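Putative L-alanine-DL-glutamate epimerase (Burkholderia xenovorans, PDB 3GO2) probably catalyses a metal-dependent racemisation or epimerisation, as a magnesium-binding member of the mandelate racemase/muconate lactonizing enzyme family. Local coordinates at residues A15-Y20 and P127-N132; E39-P44 and H318-H323. One frame throughout, in Å; residues are numbered along the deposited sequence.

Interaction 1 (A15-Y20 and P127-N132); sequences AGWRNY and PTWRIN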
loop_
_atom_site.group_PDB
_atom_site.type_symbol
_atom_site.label_atom_id
_atom_site.label_comp_id
_atom_site.label_asym_id
_atom_site.label_seq_id
_atom_site.Cartn_x
_atom_site.Cartn_y
_atom_site.Cartn_z
ATOM N N ALA A 15 -39.447 6.599 -29.999
ATOM C CA ALA A 15 -39.780 5.825 -28.794
ATOM C C ALA A 15 -40.409 6.733 -27.710
ATOM O O ALA A 15 -40.261 6.514 -26.515
ATOM C CB ALA A 15 -38.519 5.064 -28.262
ATOM N N GLY A 16 -41.119 7.767 -28.149
ATOM C CA GLY A 16 -41.942 8.595 -27.266
ATOM C C GLY A 16 -41.181 9.789 -26.751
ATOM O O GLY A 16 -41.299 10.890 -27.301
ATOM N N TRP A 17 -40.379 9.568 -25.704
ATOM C CA TRP A 17 -39.578 10.616 -25.061
ATOM C C TRP A 17 -38.103 10.498 -25.420
ATOM O O TRP A 17 -37.252 11.226 -24.909
ATOM C CB TRP A 17 -39.756 10.529 -23.543
ATOM C CG TRP A 17 -39.378 9.192 -22.987
ATOM C CD1 TRP A 17 -40.138 8.065 -22.986
ATOM C CD2 TRP A 17 -38.148 8.847 -22.347
ATOM N NE1 TRP A 17 -39.459 7.037 -22.392
ATOM C CE2 TRP A 17 -38.231 7.486 -21.999
ATOM C CE3 TRP A 17 -36.981 9.549 -22.050
ATOM C CZ2 TRP A 17 -37.204 6.823 -21.333
ATOM C CZ3 TRP A 17 -35.958 8.893 -21.397
ATOM C CH2 TRP A 17 -36.066 7.542 -21.058
ATOM N N ARG A 18 -37.814 9.554 -26.319
ATOM C CA ARG A 18 -36.505 9.284 -26.815
ATOM C C ARG A 18 -36.682 8.515 -28.129
ATOM O O ARG A 18 -37.794 8.182 -28.515
ATOM C CB ARG A 18 -35.707 8.442 -25.809
ATOM C CG ARG A 18 -36.398 7.138 -25.476
ATOM C CD ARG A 18 -35.591 6.292 -24.493
ATOM N NE ARG A 18 -36.350 5.091 -24.125
ATOM C CZ ARG A 18 -35.888 4.120 -23.343
ATOM N NH1 ARG A 18 -34.660 4.198 -22.814
ATOM N NH2 ARG A 18 -36.665 3.071 -23.072
ATOM N N ASN A 19 -35.576 8.214 -28.793
ATOM C CA ASN A 19 -35.614 7.384 -29.977
ATOM C C ASN A 19 -34.940 6.060 -29.717
ATOM O O ASN A 19 -34.114 5.938 -28.801
ATOM C CB ASN A 19 -34.885 8.076 -31.113
ATOM C CG ASN A 19 -35.563 9.368 -31.516
ATOM O OD1 ASN A 19 -36.791 9.424 -31.587
ATOM N ND2 ASN A 19 -34.771 10.398 -31.789
ATOM N N TYR A 20 -35.262 5.086 -30.552
ATOM C CA TYR A 20 -34.472 3.864 -30.622
ATOM C C TYR A 20 -33.571 3.952 -31.827
ATOM O O TYR A 20 -33.940 4.550 -32.820
ATOM C CB TYR A 20 -35.342 2.650 -30.825
ATOM C CG TYR A 20 -36.235 2.242 -29.686
ATOM C CD1 TYR A 20 -35.956 2.566 -28.352
ATOM C CD2 TYR A 20 -37.332 1.430 -29.937
ATOM C CE1 TYR A 20 -36.777 2.148 -27.339
ATOM C CE2 TYR A 20 -38.140 1.007 -28.919
ATOM C CZ TYR A 20 -37.856 1.363 -27.626
ATOM O OH TYR A 20 -38.682 0.904 -26.622
ATOM N N PRO A 127 -41.769 3.041 -9.850
ATOM C CA PRO A 127 -42.732 3.645 -10.795
ATOM C C PRO A 127 -42.197 4.801 -11.654
ATOM O O PRO A 127 -42.961 5.630 -12.183
ATOM C CB PRO A 127 -43.840 4.148 -9.850
ATOM C CG PRO A 127 -43.113 4.419 -8.538
ATOM C CD PRO A 127 -41.788 3.739 -8.545
ATOM N N THR A 128 -40.877 4.855 -11.819
ATOM C CA THR A 128 -40.236 5.963 -12.496
ATOM C C THR A 128 -40.828 6.346 -13.858
ATOM O O THR A 128 -41.064 7.529 -14.113
ATOM C CB THR A 128 -38.747 5.643 -12.633
ATOM O OG1 THR A 128 -38.240 5.266 -11.358
ATOM C CG2 THR A 128 -37.962 6.784 -13.225
ATOM N N TRP A 129 -41.055 5.353 -14.718
ATOM C CA TRP A 129 -41.654 5.569 -16.026
ATOM C C TRP A 129 -43.083 6.112 -15.944
ATOM O O TRP A 129 -43.429 6.997 -16.698
ATOM C CB TRP A 129 -41.626 4.275 -16.841
ATOM C CG TRP A 129 -40.356 3.976 -17.611
ATOM C CD1 TRP A 129 -40.170 2.922 -18.462
ATOM C CD2 TRP A 129 -39.114 4.705 -17.612
ATOM N NE1 TRP A 129 -38.903 2.944 -18.983
ATOM C CE2 TRP A 129 -38.234 4.023 -18.476
ATOM C CE3 TRP A 129 -38.653 5.841 -16.944
ATOM C CZ2 TRP A 129 -36.917 4.439 -18.698
ATOM C CZ3 TRP A 129 -37.359 6.269 -17.182
ATOM C CH2 TRP A 129 -36.502 5.565 -18.049
ATOM N N ARG A 130 -43.895 5.598 -15.028
ATOM C CA ARG A 130 -45.261 6.116 -14.867
ATOM C C ARG A 130 -45.300 7.511 -14.279
ATOM O O ARG A 130 -46.258 8.247 -14.477
ATOM C CB ARG A 130 -46.115 5.159 -14.025
ATOM C CG ARG A 130 -46.370 3.842 -14.726
ATOM C CD ARG A 130 -47.050 2.814 -13.853
ATOM N NE ARG A 130 -47.085 1.516 -14.505
ATOM C CZ ARG A 130 -47.867 0.504 -14.144
ATOM N NH1 ARG A 130 -48.699 0.627 -13.111
ATOM N NH2 ARG A 130 -47.818 -0.625 -14.816
ATOM N N ILE A 131 -44.272 7.894 -13.537
ATOM C CA ILE A 131 -44.206 9.241 -12.996
ATOM C C ILE A 131 -43.648 10.224 -14.020
ATOM O O ILE A 131 -44.186 11.332 -14.207
ATOM C CB ILE A 131 -43.313 9.302 -11.735
ATOM C CG1 ILE A 131 -43.897 8.458 -10.593
ATOM C CG2 ILE A 131 -43.065 10.760 -11.306
ATOM C CD1 ILE A 131 -42.920 8.265 -9.452
ATOM N N ASN A 132 -42.552 9.830 -14.679
ATOM C CA ASN A 132 -41.810 10.729 -15.562
ATOM C C ASN A 132 -42.353 10.813 -16.986
ATOM O O ASN A 132 -42.255 11.880 -17.617
ATOM C CB ASN A 132 -40.329 10.321 -15.629
ATOM C CG ASN A 132 -39.582 10.556 -14.335
ATOM O OD1 ASN A 132 -40.078 11.182 -13.400
ATOM N ND2 ASN A 132 -38.346 10.086 -14.294
#
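Trp17, in the turn between strands 5-14 and 19-27, faces Trp129, one residue into helix 128-132, across a wide backbone gap: the closest CA atoms, those of Trp17 and Asn132, are 9.8 Å apart. The turn is held by a bond from Ala15 N to Arg18 O (2.7 Å), and Gly16 takes a positive phi of 92°. No hydrogen bond crosses the gap; two indoles bridge it. Trp17 CG sits between its own backbone N and carbonyl carbon (chi1 58°), and the benzo edge is carried toward the helix, with CZ2 and CH2 leading. They meet one face of Trp129, near the rim of its six-membered ring, in a T-shaped stack with centroids 5.0 Å apart and planes at 66°; Trp17 CZ2 comes to 3.6 Å from Trp129 CZ2. Arg18 runs extended past the Trp17 ring, its CD over one face near the rim, and its guanidinium meets Trp17 CZ2 with a face. Trp129 stacks on His125, which binds 2-oxoglutarate or fumarate in structures of this protein, and His133 touches both indoles. The pair joins the hairpin of the three-stranded N-terminal sheet to the short helix after strand 118-123, whose Thr128 and Ile131 pack on Phe167 of strand 161-168.

Interaction 2 (E39-P44 and H318-H323); sequences EGFGSP and HNFYGH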
loop_
_atom_site.group_PDB
_atom_site.type_symbol
_atom_site.label_atom_id
_atom_site.label_comp_id
_atom_site.label_asym_id
_atom_site.label_seq_id
_atom_site.Cartn_x
_atom_site.Cartn_y
_atom_site.Cartn_z
ATOM N N GLU A 39 -28.653 6.814 -27.991
ATOM C CA GLU A 39 -27.966 8.107 -27.870
ATOM C C GLU A 39 -28.550 8.973 -26.752
ATOM O O GLU A 39 -27.907 9.937 -26.310
ATOM C CB GLU A 39 -28.039 8.885 -29.166
ATOM C CG GLU A 39 -27.222 8.268 -30.281
ATOM C CD GLU A 39 -27.160 9.097 -31.521
ATOM O OE1 GLU A 39 -27.811 10.154 -31.565
ATOM O OE2 GLU A 39 -26.454 8.684 -32.459
ATOM N N GLY A 40 -29.753 8.636 -26.306
ATOM C CA GLY A 40 -30.437 9.403 -25.247
ATOM C C GLY A 40 -29.797 9.468 -23.873
ATOM O O GLY A 40 -29.902 10.500 -23.200
ATOM N N PHE A 41 -29.142 8.390 -23.452
ATOM C CA PHE A 41 -28.517 8.322 -22.126
ATOM C C PHE A 41 -27.129 8.947 -22.176
ATOM O O PHE A 41 -26.116 8.289 -21.936
ATOM C CB PHE A 41 -28.466 6.886 -21.625
ATOM C CG PHE A 41 -28.267 6.757 -20.123
ATOM C CD1 PHE A 41 -29.133 7.385 -19.239
ATOM C CD2 PHE A 41 -27.259 5.952 -19.604
ATOM C CE1 PHE A 41 -28.967 7.267 -17.868
ATOM C CE2 PHE A 41 -27.096 5.816 -18.227
ATOM C CZ PHE A 41 -27.961 6.487 -17.361
ATOM N N GLY A 42 -27.109 10.228 -22.497
ATOM C CA GLY A 42 -25.896 11.035 -22.425
ATOM C C GLY A 42 -24.903 10.767 -23.531
ATOM O O GLY A 42 -23.719 11.094 -23.381
ATOM N N SER A 43 -25.384 10.245 -24.666
ATOM C CA SER A 43 -24.487 9.689 -25.678
ATOM C C SER A 43 -24.728 10.228 -27.096
ATOM O O SER A 43 -24.905 9.456 -28.035
ATOM C CB SER A 43 -24.603 8.154 -25.668
ATOM O OG SER A 43 -24.308 7.601 -24.404
ATOM N N PRO A 44 -24.685 11.562 -27.284
ATOM C CA PRO A 44 -24.738 12.074 -28.643
ATOM C C PRO A 44 -23.537 11.615 -29.478
ATOM O O PRO A 44 -22.429 11.543 -28.958
ATOM C CB PRO A 44 -24.663 13.596 -28.449
ATOM C CG PRO A 44 -23.948 13.778 -27.134
ATOM C CD PRO A 44 -24.369 12.612 -26.292
ATOM N N HIS A 318 -27.375 -4.018 -17.895
ATOM C CA HIS A 318 -28.095 -2.764 -17.979
ATOM C C HIS A 318 -29.046 -2.886 -19.174
ATOM O O HIS A 318 -28.623 -3.070 -20.324
ATOM C CB HIS A 318 -27.101 -1.640 -18.186
ATOM C CG HIS A 318 -27.686 -0.281 -18.065
ATOM N ND1 HIS A 318 -27.092 0.820 -18.638
ATOM C CD2 HIS A 318 -28.766 0.180 -17.383
ATOM C CE1 HIS A 318 -27.775 1.899 -18.313
ATOM N NE2 HIS A 318 -28.805 1.542 -17.569
ATOM N N ASN A 319 -30.341 -2.801 -18.909
ATOM C CA ASN A 319 -31.318 -3.099 -19.941
ATOM C C ASN A 319 -32.566 -2.277 -19.739
ATOM O O ASN A 319 -33.396 -2.629 -18.912
ATOM C CB ASN A 319 -31.661 -4.587 -19.890
ATOM C CG ASN A 319 -32.593 -5.003 -20.995
ATOM O OD1 ASN A 319 -32.327 -4.734 -22.156
ATOM N ND2 ASN A 319 -33.701 -5.639 -20.636
ATOM N N PHE A 320 -32.687 -1.188 -20.491
ATOM C CA PHE A 320 -33.809 -0.261 -20.323
ATOM C C PHE A 320 -34.216 0.404 -21.647
ATOM O O PHE A 320 -34.672 1.550 -21.694
ATOM C CB PHE A 320 -33.512 0.747 -19.198
ATOM C CG PHE A 320 -32.565 1.845 -19.568
ATOM C CD1 PHE A 320 -33.016 3.172 -19.649
ATOM C CD2 PHE A 320 -31.232 1.582 -19.841
ATOM C CE1 PHE A 320 -32.128 4.194 -19.985
ATOM C CE2 PHE A 320 -30.365 2.608 -20.187
ATOM C CZ PHE A 320 -30.810 3.891 -20.269
ATOM N N TYR A 321 -34.079 -0.359 -22.722
ATOM C CA TYR A 321 -34.300 0.136 -24.062
ATOM C C TYR A 321 -35.432 -0.696 -24.688
ATOM O O TYR A 321 -36.387 -1.083 -24.000
ATOM C CB TYR A 321 -33.000 -0.021 -24.852
ATOM C CG TYR A 321 -31.712 0.399 -24.136
ATOM C CD1 TYR A 321 -31.308 1.732 -24.140
ATOM C CD2 TYR A 321 -30.877 -0.558 -23.507
ATOM C CE1 TYR A 321 -30.083 2.144 -23.515
ATOM C CE2 TYR A 321 -29.657 -0.176 -22.855
ATOM C CZ TYR A 321 -29.272 1.184 -22.880
ATOM O OH TYR A 321 -28.081 1.610 -22.289
ATOM N N GLY A 322 -35.325 -1.002 -25.979
ATOM C CA GLY A 322 -36.368 -1.748 -26.675
ATOM C C GLY A 322 -36.229 -3.255 -26.564
ATOM O O GLY A 322 -35.317 -3.779 -25.907
ATOM N N HIS A 323 -37.134 -3.971 -27.230
ATOM C CA HIS A 323 -37.126 -5.441 -27.140
ATOM C C HIS A 323 -35.844 -6.058 -27.640
ATOM O O HIS A 323 -35.431 -7.084 -27.133
ATOM C CB HIS A 323 -38.280 -6.081 -27.929
ATOM C CG HIS A 323 -39.619 -5.937 -27.288
ATOM N ND1 HIS A 323 -39.794 -5.668 -25.946
ATOM C CD2 HIS A 323 -40.865 -6.042 -27.818
ATOM C CE1 HIS A 323 -41.085 -5.630 -25.675
ATOM N NE2 HIS A 323 -41.757 -5.852 -26.794
#
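Phe41 presents one face of its ring to the edge of Phe320, whose CZ lies over the near rim 3.8 Å from Phe41 CG. This is a T-shaped pair, with centroids 5.3 Å apart and planes at 76°, and the same Phe320 CZ is 4.0 Å from both Phe41 CB and Phe41 CD1. His318 adds a second, offset edge-to-face contact: the edge of its imidazole is directed at the Phe41 ring, planes at 64°, with His318 CE1 4.0 Å from Phe41 CE2. Three rings therefore form an aromatic cluster in which one phenyl of the 39-44 loop receives two edges from the 318-323 loop. Phe41 is the centre of an inverse gamma turn, and its CG stands anti to the backbone N (chi1 -161°), which swings the ring across to the other loop. Tyr321 CD1 lies over the rim of one face of the Phe320 ring.

The loops belong to different parts of the enzyme: 39-44 follows the N-terminal sheet, while 318-323 leaves strand 314-317 of the barrel. Trp295 of helix 293-296 packs on Phe41 within the chain, and Pro78 of a second subunit also lies against it. The side chain of His318 comes within about 4 Å of a bound magnesium ion and touches the metal ligand Glu269, while its ND1 is hydrogen-bonded to Asp292, a pair resembling the His-Asp dyad of mandelate racemase. Phe320 lies beside His125.

No hydrogen bond or salt bridge crosses between the loops. The contact rests on ring packing, so the N-terminal loop offers the imidazole a nonpolar carbon contact at CE1, while its ND1 is held by the barrel's own Asp292.

Interactions 1 and 2 lie about 11 Å apart, centre to centre, and each ties the N-terminal domain to the barrel domain or the segment leading into it. Their segments alternate along the chain: 15-20, 39-44, 127-132, then 318-323. The first two lie at the same end of the three-stranded antiparallel sheet, after strands 5-14 and 32-37. The two contacts touch directly, since Arg18 NH2 probably donates a hydrogen bond to Phe320 O (2.9 Å), and Tyr20 OH packs against Gly322. Trp129 and Phe320, on which Trp17 and Phe41 of the N-terminal domain pack, both approach His125, so that domain reaches the edge of the active-site region at two places, as the capping domain does in enolase-superfamily enzymes.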